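Local atomic coordinates of predicted transcriptional regulator (Clostridium thermocellum, PDB entry 1XMA), a protein that probably binds operator DNA through a winged helix-turn-helix domain of the PadR-like family and so regulates transcription. Residues 85-89 with 90-94; 47-50 with 51-54; 73-76 with 77-80. One frame throughout, in Å; residues are numbered along the deposited sequence.

Interaction 1 (85-89 with 90-94); sequences RLEKN and GYIKS
Tyr91 and Asn89 are brought together by like first torsions: in each, CG lies anti to its own carbonyl carbon, with chi1 -62° in the tyrosine and -75° in the asparagine. The phenol ring thereby folds back against the end of the helix, and Asn89 CB sits over one of its faces, 3.8 Å from the centroid of the Tyr91 ring and offset toward the rim, a CH-pi contact. The Asn89 amide plane stands 76° from the ring plane, with ND2 near CE2. The ring edge is met, close to its plane, by Leu86 CD2, 3.9 Å from Tyr91 CD2, and these two side chains cross at about a right angle.

The backbone makes a Schellman motif. Gly90, with its positive phi, turns the chain out of the helix, and its N donates to Glu87 O at 2.7 Å from above the carbonyl plane, a bent bond; Tyr91 N reaches Leu86 O at 2.8 Å much more directly, close to the C=O axis. Past the turn, Ile92 directs its CG1 branch back at the helix, so that its CD1 packs 3.7 Å from Leu86 CB. Glu87 crosses Ile92 at about a right angle, its CG 3.9 Å from Ile92 CG1, and its chain runs extended on to Ser94. There Glu87 OE2 accepts a rather long hydrogen bond of 3.3 Å from Ser94 OG, which arrives from above the carboxylate plane.

The turn joins helix 76-88 to strand 92-96, which pairs antiparallel with strand 106-110; Glu87, Ile92 and Ser94 all touch Tyr108 there. Leu86 and Ile92 face helix 35-52, while the Tyr91 ring stacks with that of Tyr117 on helix 112-135.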
loop_
_atom_site.group_PDB
_atom_site.type_symbol
_atom_site.label_atom_id
_atom_site.label_comp_id
_atom_site.label_asym_id
_atom_site.label_seq_id
_atom_site.Cartn_x
_atom_site.Cartn_y
_atom_site.Cartn_z
ATOM N N ARG B 85 -19.222 4.689 -4.222
ATOM C CA ARG B 85 -18.945 3.662 -3.197
ATOM C C ARG B 85 -19.080 4.179 -1.769
ATOM O O ARG B 85 -19.675 3.515 -0.931
ATOM C CB ARG B 85 -17.531 3.080 -3.396
ATOM C CG ARG B 85 -17.064 2.097 -2.296
ATOM C CD ARG B 85 -15.542 1.915 -2.300
ATOM N NE ARG B 85 -15.049 1.794 -3.658
ATOM C CZ ARG B 85 -14.169 2.591 -4.230
ATOM N NH1 ARG B 85 -13.616 3.581 -3.555
ATOM N NH2 ARG B 85 -13.831 2.378 -5.497
ATOM N N LEU B 86 -18.514 5.353 -1.493
ATOM C CA LEU B 86 -18.600 5.945 -0.150
ATOM C C LEU B 86 -20.049 6.231 0.259
ATOM O O LEU B 86 -20.427 6.027 1.422
ATOM C CB LEU B 86 -17.751 7.215 -0.054
ATOM C CG LEU B 86 -16.225 7.091 0.029
ATOM C CD1 LEU B 86 -15.604 8.472 -0.059
ATOM C CD2 LEU B 86 -15.785 6.401 1.310
ATOM N N GLU B 87 -20.846 6.710 -0.699
ATOM C CA GLU B 87 -22.273 6.935 -0.487
ATOM C C GLU B 87 -23.080 5.654 -0.303
ATOM O O GLU B 87 -23.815 5.516 0.689
ATOM C CB GLU B 87 -22.870 7.745 -1.618
ATOM C CG GLU B 87 -23.302 9.065 -1.167
ATOM C CD GLU B 87 -24.284 9.709 -2.100
ATOM O OE1 GLU B 87 -23.890 10.084 -3.240
ATOM O OE2 GLU B 87 -25.442 9.866 -1.662
ATOM N N LYS B 88 -22.941 4.729 -1.254
ATOM C CA LYS B 88 -23.602 3.433 -1.183
ATOM C C LYS B 88 -23.375 2.792 0.198
ATOM O O LYS B 88 -24.328 2.326 0.848
ATOM C CB LYS B 88 -23.090 2.531 -2.309
ATOM C CG LYS B 88 -23.516 1.070 -2.209
ATOM C CD LYS B 88 -23.098 0.288 -3.448
ATOM C CE LYS B 88 -21.650 -0.163 -3.371
ATOM N NZ LYS B 88 -21.133 -0.581 -4.716
ATOM N N ASN B 89 -22.108 2.804 0.638
ATOM C CA ASN B 89 -21.695 2.258 1.926
ATOM C C ASN B 89 -22.246 3.050 3.107
ATOM O O ASN B 89 -22.251 2.555 4.240
ATOM C CB ASN B 89 -20.169 2.224 2.023
ATOM C CG ASN B 89 -19.537 1.114 1.198
ATOM O OD1 ASN B 89 -20.219 0.337 0.528
ATOM N ND2 ASN B 89 -18.214 1.035 1.249
ATOM N N GLY B 90 -22.688 4.280 2.853
ATOM C CA GLY B 90 -23.213 5.153 3.920
ATOM C C GLY B 90 -22.165 5.921 4.738
ATOM O O GLY B 90 -22.371 6.213 5.938
ATOM N N TYR B 91 -21.048 6.268 4.092
ATOM C CA TYR B 91 -19.938 6.941 4.789
ATOM C C TYR B 91 -19.943 8.439 4.557
ATOM O O TYR B 91 -19.300 9.198 5.293
ATOM C CB TYR B 91 -18.599 6.348 4.354
ATOM C CG TYR B 91 -18.413 4.871 4.685
ATOM C CD1 TYR B 91 -19.032 4.294 5.804
ATOM C CD2 TYR B 91 -17.596 4.060 3.895
ATOM C CE1 TYR B 91 -18.860 2.946 6.104
ATOM C CE2 TYR B 91 -17.409 2.706 4.205
ATOM C CZ TYR B 91 -18.043 2.162 5.306
ATOM O OH TYR B 91 -17.871 0.835 5.608
ATOM N N ILE B 92 -20.648 8.855 3.504
ATOM C CA ILE B 92 -20.824 10.260 3.166
ATOM C C ILE B 92 -22.230 10.439 2.634
ATOM O O ILE B 92 -22.821 9.481 2.093
ATOM C CB ILE B 92 -19.820 10.764 2.074
ATOM C CG1 ILE B 92 -20.096 10.079 0.712
ATOM C CG2 ILE B 92 -18.373 10.611 2.536
ATOM C CD1 ILE B 92 -19.216 10.552 -0.476
ATOM N N LYS B 93 -22.747 11.670 2.746
ATOM C CA LYS B 93 -24.007 12.041 2.107
ATOM C C LYS B 93 -23.880 13.238 1.163
ATOM O O LYS B 93 -23.230 14.231 1.484
ATOM C CB LYS B 93 -25.045 12.345 3.164
ATOM C CG LYS B 93 -25.734 11.117 3.710
ATOM C CD LYS B 93 -26.426 11.439 5.023
ATOM C CE LYS B 93 -27.338 10.320 5.441
ATOM N NZ LYS B 93 -28.437 10.876 6.271
ATOM N N SER B 94 -24.523 13.134 0.010
ATOM C CA SER B 94 -24.611 14.220 -0.937
ATOM C C SER B 94 -25.658 15.237 -0.516
ATOM O O SER B 94 -26.636 14.926 0.179
ATOM C CB SER B 94 -24.964 13.691 -2.331
ATOM O OG SER B 94 -26.198 12.993 -2.299
#

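Interaction 2 (47-50 with 51-54); sequences LSLL and IEGD
Ile51 N meets Leu47 O at 2.9 Å, an i to i+4 helical bond; a weak second bond runs from the same N to Ser48 O. The Ile51 side chain bends over the same Leu47 carbonyl: chi1 is -67°, which sets CG1 beside the backbone N and only 3.3 Å from Leu47 O. Two residues on, Gly53 N donates to Leu49 O at 3.2 Å, although the position of this oxygen is less certain, and the weaker approach of Glu52 N to it shares that doubt.

Further contacts link Leu50 to the residues that follow. Leu50 CA makes a C-H...O contact with Gly53 O at 3.5 Å, and Leu50 CD2 lies near that same oxygen. A water bridges the departing chain, donating to Leu50 O at 2.6 Å and to Asp54 OD1 at 2.8 Å. The other carboxylate oxygen of Asp54, OD2, is taken by Tyr95 OH and by a salt bridge to Arg109, which together position the group that receives the water. The extended Glu52 chain crosses Leu49 at a slant, its OE1 3.9 Å from Leu49 CD2, and its side chain comes within about 3 Å of a bound mercury(II) ion whose site also includes Lys67.

Ser48 OG bonds to Phe135 O of the second subunit, against which Leu49 also packs. Within the chain, Leu49 faces helix 57-67, Leu47 and Ile51 reach helix 112-135, and Leu47 and Leu50 rest on strands 92-96 and 106-110.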
loop_
_atom_site.group_PDB
_atom_site.type_symbol
_atom_site.label_atom_id
_atom_site.label_comp_id
_atom_site.label_asym_id
_atom_site.label_seq_id
_atom_site.Cartn_x
_atom_site.Cartn_y
_atom_site.Cartn_z
ATOM N N LEU B 47 -12.329 10.803 2.811
ATOM C CA LEU B 47 -12.955 10.962 4.122
ATOM C C LEU B 47 -12.201 11.945 5.009
ATOM O O LEU B 47 -12.807 12.756 5.733
ATOM C CB LEU B 47 -13.065 9.600 4.819
ATOM C CG LEU B 47 -14.035 8.595 4.185
ATOM C CD1 LEU B 47 -13.969 7.288 4.924
ATOM C CD2 LEU B 47 -15.493 9.143 4.132
ATOM N N SER B 48 -10.879 11.861 4.946
ATOM C CA SER B 48 -10.001 12.730 5.694
ATOM C C SER B 48 -10.250 14.219 5.356
ATOM O O SER B 48 -10.317 15.065 6.249
ATOM C CB SER B 48 -8.557 12.346 5.389
ATOM O OG SER B 48 -7.674 13.244 5.984
ATOM N N LEU B 49 -10.392 14.520 4.070
ATOM C CA LEU B 49 -10.725 15.873 3.633
ATOM C C LEU B 49 -12.124 16.324 4.060
ATOM O O LEU B 49 -12.327 17.505 4.397
ATOM C CB LEU B 49 -10.546 16.028 2.126
ATOM C CG LEU B 49 -9.079 16.131 1.696
ATOM C CD1 LEU B 49 -8.925 15.892 0.180
ATOM C CD2 LEU B 49 -8.477 17.474 2.099
ATOM N N LEU B 50 -13.069 15.382 4.069
ATOM C CA LEU B 50 -14.433 15.672 4.490
ATOM C C LEU B 50 -14.558 15.895 5.994
ATOM O O LEU B 50 -15.467 16.594 6.444
ATOM C CB LEU B 50 -15.401 14.586 3.996
ATOM C CG LEU B 50 -15.566 14.636 2.470
ATOM C CD1 LEU B 50 -16.337 13.432 1.940
ATOM C CD2 LEU B 50 -16.215 15.957 2.016
ATOM N N ILE B 51 -13.639 15.323 6.774
ATOM C CA ILE B 51 -13.576 15.628 8.215
ATOM C C ILE B 51 -13.173 17.111 8.487
ATOM O O ILE B 51 -13.630 17.725 9.465
ATOM C CB ILE B 51 -12.660 14.634 8.968
ATOM C CG1 ILE B 51 -13.286 13.239 8.942
ATOM C CG2 ILE B 51 -12.413 15.104 10.407
ATOM C CD1 ILE B 51 -12.330 12.094 9.216
ATOM N N GLU B 52 -12.326 17.662 7.620
ATOM C CA GLU B 52 -11.981 19.074 7.657
ATOM C C GLU B 52 -13.171 19.975 7.272
ATOM O O GLU B 52 -13.411 20.993 7.900
ATOM C CB GLU B 52 -10.807 19.352 6.727
ATOM C CG GLU B 52 -9.487 18.765 7.170
ATOM C CD GLU B 52 -8.398 18.967 6.133
ATOM O OE1 GLU B 52 -8.617 19.761 5.194
ATOM O OE2 GLU B 52 -7.326 18.337 6.247
ATOM N N GLY B 53 -13.895 19.600 6.223
ATOM C CA GLY B 53 -15.147 20.256 5.880
ATOM C C GLY B 53 -15.825 19.628 4.682
ATOM O O GLY B 53 -15.167 18.989 3.851
ATOM N N ASP B 54 -17.146 19.806 4.607
ATOM C CA ASP B 54 -17.919 19.541 3.397
ATOM C C ASP B 54 -17.165 20.012 2.164
ATOM O O ASP B 54 -16.537 21.077 2.163
ATOM C CB ASP B 54 -19.299 20.217 3.454
ATOM C CG ASP B 54 -20.162 19.692 4.583
ATOM O OD1 ASP B 54 -19.684 18.827 5.350
ATOM O OD2 ASP B 54 -21.326 20.138 4.714
HETATM O O HOH W 1 -18.015 16.699 5.990
#

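Interaction 3 (73-76 with 77-80); sequences VIKE and TTLY
Ile74 leads the approach to the helix, laying its CG1 branch 3.9 Å from Thr78 CB while its CD1 reaches the start of Leu79, 4.0 Å from CB of that leucine. The placement follows from a chi1 of -171°, which swings CG1 away from the backbone N and over the first turn. Helix 57-67 receives the same isoleucine at Ser61 and Ile64, so this hydrophobic contact ties the loop to two helices.

Next comes Lys75, the N-cap residue. Its carbonyl accepts the bond from Leu79 N at 2.9 Å. The lysine chain then curls, bent at chi3 and chi4, round the outside of the turn: NZ donates to Thr77 OG1 at 2.8 Å, and CB lies 3.3 Å from Thr78 OG1. Two threonine hydroxyls thus border the curled chain.

Glu76 opens the helix proper, its carbonyl taking Tyr80 N at 2.8 Å. That oxygen also lies tightly against the edge of the Tyr80 ring. The glutamate chain runs side by side with the tyrosine, Glu76 CG 4.0 Å from Tyr80 CE1, the carboxylate plane 87° from the ring plane.

With Lys75 as N-cap, the contact of Ile74 just before it with Leu79 four residues after it is a hydrophobic staple. It begins helix 76-88, probably the recognition helix of the PadR-type winged helix-turn-helix.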
loop_
_atom_site.group_PDB
_atom_site.type_symbol
_atom_site.label_atom_id
_atom_site.label_comp_id
_atom_site.label_asym_id
_atom_site.label_seq_id
_atom_site.Cartn_x
_atom_site.Cartn_y
_atom_site.Cartn_z
ATOM N N VAL B 73 -1.860 12.888 -7.804
ATOM C CA VAL B 73 -2.973 13.468 -8.510
ATOM C C VAL B 73 -3.974 12.356 -8.808
ATOM O O VAL B 73 -3.630 11.337 -9.396
ATOM C CB VAL B 73 -2.531 14.295 -9.789
ATOM C CG1 VAL B 73 -1.277 15.147 -9.488
ATOM C CG2 VAL B 73 -2.259 13.395 -10.991
ATOM N N ILE B 74 -5.204 12.538 -8.357
ATOM C CA ILE B 74 -6.217 11.508 -8.512
ATOM C C ILE B 74 -6.956 11.654 -9.856
ATOM O O ILE B 74 -7.253 12.778 -10.280
ATOM C CB ILE B 74 -7.189 11.475 -7.283
ATOM C CG1 ILE B 74 -8.114 10.250 -7.340
ATOM C CG2 ILE B 74 -7.959 12.809 -7.130
ATOM C CD1 ILE B 74 -8.874 9.992 -6.055
ATOM N N LYS B 75 -7.203 10.515 -10.523
ATOM C CA LYS B 75 -8.012 10.429 -11.759
ATOM C C LYS B 75 -9.473 10.745 -11.440
ATOM O O LYS B 75 -9.978 10.339 -10.380
ATOM C CB LYS B 75 -7.956 9.002 -12.325
ATOM C CG LYS B 75 -6.856 8.700 -13.338
ATOM C CD LYS B 75 -6.540 7.166 -13.466
ATOM C CE LYS B 75 -7.798 6.270 -13.598
ATOM N NZ LYS B 75 -8.531 6.414 -14.911
ATOM N N GLU B 76 -10.155 11.437 -12.356
ATOM C CA GLU B 76 -11.606 11.669 -12.237
ATOM C C GLU B 76 -12.435 10.397 -12.049
ATOM O O GLU B 76 -13.332 10.380 -11.219
ATOM C CB GLU B 76 -12.162 12.489 -13.416
ATOM C CG GLU B 76 -12.089 14.009 -13.219
ATOM C CD GLU B 76 -12.963 14.795 -14.216
ATOM O OE1 GLU B 76 -13.098 14.370 -15.395
ATOM O OE2 GLU B 76 -13.513 15.848 -13.813
ATOM N N THR B 77 -12.142 9.346 -12.823
ATOM C CA THR B 77 -12.866 8.069 -12.708
ATOM C C THR B 77 -12.650 7.417 -11.343
ATOM O O THR B 77 -13.598 6.917 -10.736
ATOM C CB THR B 77 -12.505 7.054 -13.832
ATOM O OG1 THR B 77 -11.107 6.766 -13.804
ATOM C CG2 THR B 77 -12.909 7.591 -15.226
ATOM N N THR B 78 -11.405 7.438 -10.868
ATOM C CA THR B 78 -11.071 7.009 -9.495
ATOM C C THR B 78 -11.845 7.782 -8.432
ATOM O O THR B 78 -12.417 7.194 -7.518
ATOM C CB THR B 78 -9.567 7.142 -9.217
ATOM O OG1 THR B 78 -8.835 6.505 -10.279
ATOM C CG2 THR B 78 -9.210 6.491 -7.882
ATOM N N LEU B 79 -11.881 9.104 -8.580
ATOM C CA LEU B 79 -12.537 9.963 -7.608
ATOM C C LEU B 79 -14.046 9.749 -7.599
ATOM O O LEU B 79 -14.656 9.556 -6.533
ATOM C CB LEU B 79 -12.187 11.437 -7.869
ATOM C CG LEU B 79 -12.729 12.518 -6.913
ATOM C CD1 LEU B 79 -12.322 12.251 -5.472
ATOM C CD2 LEU B 79 -12.276 13.912 -7.354
ATOM N N TYR B 80 -14.655 9.766 -8.784
ATOM C CA TYR B 80 -16.115 9.714 -8.861
ATOM C C TYR B 80 -16.733 8.332 -8.611
ATOM O O TYR B 80 -17.874 8.244 -8.140
ATOM C CB TYR B 80 -16.647 10.420 -10.115
ATOM C CG TYR B 80 -16.416 11.936 -10.039
ATOM C CD1 TYR B 80 -15.255 12.514 -10.564
ATOM C CD2 TYR B 80 -17.340 12.777 -9.409
ATOM C CE1 TYR B 80 -15.025 13.892 -10.485
ATOM C CE2 TYR B 80 -17.120 14.159 -9.323
ATOM C CZ TYR B 80 -15.966 14.710 -9.865
ATOM O OH TYR B 80 -15.746 16.087 -9.779
#

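How the interactions relate
Interactions 3 and 1 mark the two ends of helix 76-88: one starts it, the other finishes it and leads into strand 92-96. Their centres lie 16 Å apart and they do not touch. Interaction 2, at the end of helix 35-52, packs directly against interaction 1, with Ile92 CG2 3.5 Å from Leu50 CD1 and Leu86 CD2 3.9 Å from Leu47 CD2. It stands about 17 Å, centre to centre, from interaction 3, their nearest atoms being about 8 Å apart; Leu79 of interaction 3 nevertheless reaches helix 35-52 through Ile46. A bound mercury ion lies beside interaction 2, through Glu52. Interactions 1 and 2 thus share packing within what is probably a DNA-binding fold.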